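Local coordinates for protein cytochrome P450 reductase (Amycolatopsis methanolica 239, PDB 5OGX) that passes electrons from NADH through FAD and a [2Fe-2S] cluster to a cytochrome P450 that O-demethylates guaiacol and other lignin-derived aromatics, at residues V87-T90 with A91-R95; T217-A220 with P221-I225. All blocks are in the same frame, centred on the assembly; numbering follows the deposited sequence.

Contact 1. Residues V87-T90 with A91-R95; sequences VRST and ADAGR. Unlike the reference sequence in segment 91-95: Ala91 (reference Ser), Asp92 (reference Glu).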
# COMPACT_ATOMS: atom_id res chain seq x y z
N VAL A 87 -9.64 -9.17 21.66
CA VAL A 87 -10.24 -9.10 20.34
C VAL A 87 -9.88 -10.33 19.51
O VAL A 87 -8.93 -11.05 19.80
CB VAL A 87 -9.83 -7.82 19.58
CG1 VAL A 87 -10.20 -6.58 20.39
CG2 VAL A 87 -8.35 -7.84 19.25
N ARG A 88 -10.68 -10.56 18.48
CA ARG A 88 -10.42 -11.62 17.51
C ARG A 88 -10.31 -10.99 16.15
O ARG A 88 -11.21 -10.26 15.71
CB ARG A 88 -11.52 -12.68 17.50
CG ARG A 88 -11.25 -13.76 16.43
CD ARG A 88 -12.35 -14.79 16.38
NE ARG A 88 -13.65 -14.24 16.03
CZ ARG A 88 -14.00 -13.84 14.81
NH1 ARG A 88 -13.16 -13.94 13.79
NH2 ARG A 88 -15.22 -13.36 14.61
N SER A 89 -9.19 -11.26 15.48
CA SER A 89 -8.96 -10.79 14.13
C SER A 89 -8.97 -12.03 13.24
O SER A 89 -9.78 -12.94 13.45
CB SER A 89 -7.64 -10.01 14.04
OG SER A 89 -7.34 -9.59 12.72
N THR A 90 -8.10 -12.09 12.24
CA THR A 90 -8.01 -13.29 11.43
C THR A 90 -7.16 -14.35 12.13
O THR A 90 -6.48 -14.08 13.13
CB THR A 90 -7.39 -12.98 10.08
OG1 THR A 90 -6.09 -12.44 10.32
CG2 THR A 90 -8.20 -11.96 9.31
N ALA A 91 -7.16 -15.56 11.57
CA ALA A 91 -6.44 -16.68 12.18
C ALA A 91 -4.97 -16.36 12.38
O ALA A 91 -4.37 -16.77 13.39
CB ALA A 91 -6.60 -17.93 11.32
N ASP A 92 -4.36 -15.66 11.43
CA ASP A 92 -2.93 -15.37 11.50
C ASP A 92 -2.59 -14.16 12.35
O ASP A 92 -1.41 -13.91 12.59
CB ASP A 92 -2.36 -15.15 10.09
CG ASP A 92 -2.25 -16.43 9.30
OD1 ASP A 92 -2.47 -17.51 9.88
OD2 ASP A 92 -1.95 -16.35 8.09
N ALA A 93 -3.58 -13.40 12.82
CA ALA A 93 -3.27 -12.23 13.63
C ALA A 93 -2.53 -12.65 14.89
O ALA A 93 -2.79 -13.72 15.46
CB ALA A 93 -4.55 -11.48 13.99
N GLY A 94 -1.61 -11.81 15.33
CA GLY A 94 -0.75 -12.11 16.45
C GLY A 94 0.67 -12.51 16.08
O GLY A 94 1.55 -12.47 16.96
N ARG A 95 0.91 -12.93 14.84
CA ARG A 95 2.27 -13.24 14.40
C ARG A 95 3.15 -12.00 14.47
O ARG A 95 2.67 -10.86 14.53
CB ARG A 95 2.26 -13.77 12.97
CG ARG A 95 1.86 -12.74 11.91
CD ARG A 95 2.27 -13.21 10.51
NE ARG A 95 1.72 -12.39 9.42
CZ ARG A 95 2.23 -11.23 9.01
NH1 ARG A 95 3.28 -10.71 9.63
NH2 ARG A 95 1.67 -10.57 7.99
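The methyl of Ala93 is directed at Ser89 across a tight reversal of the chain. Its CB lies 3.4 Å from Ser89 CB, closer than carbon atoms usually pack, and Ser89 OG lies beside the same methyl at 3.6 Å. That hydroxyl is placed by a first torsion of 177°, which sets OG opposite the backbone N and brings it alongside the alanine. With so little distance between the two CB atoms, residues as small as serine and alanine suit both positions.

The closeness follows from the backbone. Residues Thr90 to Ala93 form a type I beta turn, closed by Ala93 N donating to Thr90 O at 3.0 Å. The N-H points fairly well at its acceptor, but the donor stands above the carbonyl plane, 60° out of it. Thr90 holds its hydroxyl between its own N and carbonyl carbon (chi1 59°); OG1 is thereby turned toward Ala93, 3.7 Å from its N, a contact and not a bond. Ala91, a serine in the reference sequence, occupies the turn's outer corner with its CB facing away from 87-90. A type II turn from Asp92 to Arg95 follows directly, where a weak bond links Arg95 N to Asp92 O. Gly94 has a positive phi, at which a CB would press on the preceding carbonyl oxygen, so only a residue without a CB sits there easily.

These paired turns carry the chain out of strand 85-88, a middle strand, between 5-9 and 46-51, of the beta-grasp sheet of a plant-type [2Fe-2S] ferredoxin domain. Val9 of strand 5-9 touches both Ser89 and Ala93, Leu47 of strand 46-51 touches Ser89, and Arg95 makes a cation-pi contact with Trp32.

Contact 2. Residues T217-A220 with P221-I225; sequences TGLA and PLVGI. With FAD (flavin-adenine dinucleotide), chain B.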
# COMPACT_ATOMS: atom_id res chain seq x y z
N THR A 217 0.36 6.78 -9.88
CA THR A 217 1.43 6.46 -8.94
C THR A 217 1.17 5.19 -8.14
O THR A 217 1.99 4.83 -7.29
CB THR A 217 1.67 7.63 -7.98
OG1 THR A 217 0.40 8.09 -7.50
CG2 THR A 217 2.40 8.78 -8.71
N GLY A 218 0.07 4.48 -8.42
CA GLY A 218 -0.09 3.10 -7.99
C GLY A 218 1.05 2.20 -8.45
O GLY A 218 1.21 1.07 -7.96
N LEU A 219 1.85 2.69 -9.41
CA LEU A 219 3.08 1.99 -9.79
C LEU A 219 4.04 1.80 -8.61
O LEU A 219 4.78 0.82 -8.57
CB LEU A 219 3.78 2.76 -10.92
CG LEU A 219 5.08 2.23 -11.51
CD1 LEU A 219 4.89 0.81 -12.03
CD2 LEU A 219 5.59 3.15 -12.63
N ALA A 220 4.05 2.73 -7.65
CA ALA A 220 5.15 2.77 -6.69
C ALA A 220 5.39 1.46 -5.95
O ALA A 220 6.51 0.93 -6.00
CB ALA A 220 4.94 3.92 -5.69
N PRO A 221 4.40 0.88 -5.24
CA PRO A 221 4.70 -0.36 -4.51
C PRO A 221 4.99 -1.51 -5.44
O PRO A 221 5.68 -2.46 -5.06
CB PRO A 221 3.43 -0.61 -3.68
CG PRO A 221 2.34 -0.01 -4.53
CD PRO A 221 2.97 1.25 -5.10
N LEU A 222 4.47 -1.44 -6.67
CA LEU A 222 4.71 -2.52 -7.61
C LEU A 222 6.17 -2.58 -8.04
O LEU A 222 6.68 -3.65 -8.38
CB LEU A 222 3.80 -2.35 -8.82
CG LEU A 222 2.31 -2.16 -8.55
CD1 LEU A 222 1.62 -1.96 -9.89
CD2 LEU A 222 1.69 -3.34 -7.81
N VAL A 223 6.85 -1.44 -8.01
CA VAL A 223 8.28 -1.42 -8.30
C VAL A 223 9.03 -2.26 -7.27
O VAL A 223 9.87 -3.11 -7.61
CB VAL A 223 8.81 0.02 -8.34
CG1 VAL A 223 10.33 0.02 -8.53
CG2 VAL A 223 8.10 0.80 -9.43
N GLY A 224 8.71 -2.07 -5.99
CA GLY A 224 9.39 -2.85 -4.97
C GLY A 224 9.00 -4.32 -5.00
O GLY A 224 9.84 -5.21 -4.83
N ILE A 225 7.71 -4.59 -5.20
CA ILE A 225 7.24 -5.97 -5.23
C ILE A 225 7.84 -6.72 -6.42
O ILE A 225 8.31 -7.86 -6.29
CB ILE A 225 5.70 -6.02 -5.26
CG1 ILE A 225 5.14 -5.56 -3.90
CG2 ILE A 225 5.21 -7.44 -5.58
CD1 ILE A 225 3.70 -5.09 -3.98
PA FAD B . -6.95 15.83 -0.36
O1A FAD B . -6.86 17.20 0.26
O2A FAD B . -7.22 14.72 0.64
O5B FAD B . -8.14 15.79 -1.50
C5B FAD B . -8.49 16.97 -2.18
C4B FAD B . -9.81 16.70 -2.95
O4B FAD B . -9.57 15.91 -3.96
C3B FAD B . -10.80 15.93 -2.05
O3B FAD B . -12.06 16.35 -2.33
C2B FAD B . -10.58 14.45 -2.44
O2B FAD B . -11.79 13.62 -2.12
C1B FAD B . -10.31 14.49 -3.71
N9A FAD B . -9.33 13.51 -4.09
C8A FAD B . -8.48 12.87 -3.27
N7A FAD B . -7.71 12.07 -4.02
C5A FAD B . -8.09 12.22 -5.30
C6A FAD B . -7.63 11.63 -6.46
N6A FAD B . -6.63 10.66 -6.86
N1A FAD B . -8.17 11.96 -7.62
C2A FAD B . -9.18 12.87 -7.68
N3A FAD B . -9.63 13.45 -6.54
C4A FAD B . -9.08 13.12 -5.35
N1 FAD B . -0.87 8.73 -3.44
C2 FAD B . 0.33 8.89 -4.26
O2 FAD B . 0.44 9.82 -4.99
N3 FAD B . 1.40 7.89 -4.17
C4 FAD B . 1.32 6.74 -3.31
O4 FAD B . 2.20 5.94 -3.27
C4X FAD B . 0.07 6.60 -2.50
N5 FAD B . -0.03 5.48 -1.61
C5X FAD B . -1.26 5.34 -0.84
C6 FAD B . -1.39 4.22 -0.02
C7 FAD B . -2.57 4.11 0.72
C7M FAD B . -2.53 2.84 1.57
C8 FAD B . -3.57 5.07 0.64
C8M FAD B . -4.81 4.87 1.50
C9 FAD B . -3.44 6.18 -0.18
C9A FAD B . -2.28 6.30 -0.92
N10 FAD B . -2.16 7.48 -1.79
C10 FAD B . -0.97 7.59 -2.58
C1' FAD B . -3.19 8.53 -1.82
C2' FAD B . -2.57 9.63 -0.86
O2' FAD B . -2.41 9.20 0.48
C3' FAD B . -3.38 10.95 -0.80
O3' FAD B . -4.72 10.62 -0.60
C4' FAD B . -3.24 11.76 -2.10
O4' FAD B . -1.90 12.15 -2.27
C5' FAD B . -4.12 13.02 -2.06
O5' FAD B . -3.95 13.68 -0.82
P FAD B . -4.14 15.31 -0.75
O1P FAD B . -4.03 15.71 0.69
O2P FAD B . -3.21 16.01 -1.71
O3P FAD B . -5.66 15.56 -1.31
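Val223 N donates a hydrogen bond to Leu219 O at 3.1 Å, nearly in line with the carbonyl bond (170°), and also makes a weak bond to Ala220 O. Just before, Thr217 O accepts from Ala220 N in the 3-10 turn. The side chain of Thr217 is turned to FAD instead: OG1 donates a weak hydrogen bond to O2 of the isoalloxazine at 3.0 Å. A first torsion of 46° sets OG1 between the backbone N and the carbonyl carbon, turned to the pyrimidine end of the ring system, while CB lies 3.8 Å from flavin N3. Threonine suits this place because it offers a donor to the carbonyl on a short, branched side chain.

All this lies near the N-terminal end of the helix in a beta-alpha-beta unit, strand 210-215, helix 219-232, strand 238-244, of the parallel-sheet NAD-binding domain, with Thr217 in the 3-10 turn leading into the helix.

Pro221 has no N-H to give, a small cost so early in a helix. Its CD rests 3.4 Å from Gly218 O; its closeness to Ala220 CB comes with the Ala-Pro linkage itself. Replacing Pro221 by an alanine removes the ring carbons, which is likely to open a gap against Gly218 O and leave Phe197 without part of its packing partner. Leu222 bends over the same carbonyl, its CG 3.5 Å from Gly218 O. Leu219 and Val223, four residues apart, cross obliquely, with Leu219 CG 3.9 Å from Val223 CG2. Both branched side chains suit a buried face: Phe256 of helix 253-262 touches both, and Leu240 of strand 238-244 meets Leu219 and Leu222.

In the fold
Contact 1 lies toward the periphery, about 20 Å from the centre of the chain, whereas contact 2 is buried about 9 Å from it. They share no helix or strand, and their centres stand 27 Å apart. Contact 1 belongs to the iron-sulfur domain, where a strand leads into turns built from two buried and three exposed small or polar residues; the side chain of Ser89 is about 10 Å from the [2Fe-2S] cluster and about 4 Å from a sodium ion. Contact 2 starts a helix of the NAD-binding domain and packs mostly apolar side chains, with one hydroxyl on the flavin. Of the two, contact 2 alone touches a redox cofactor.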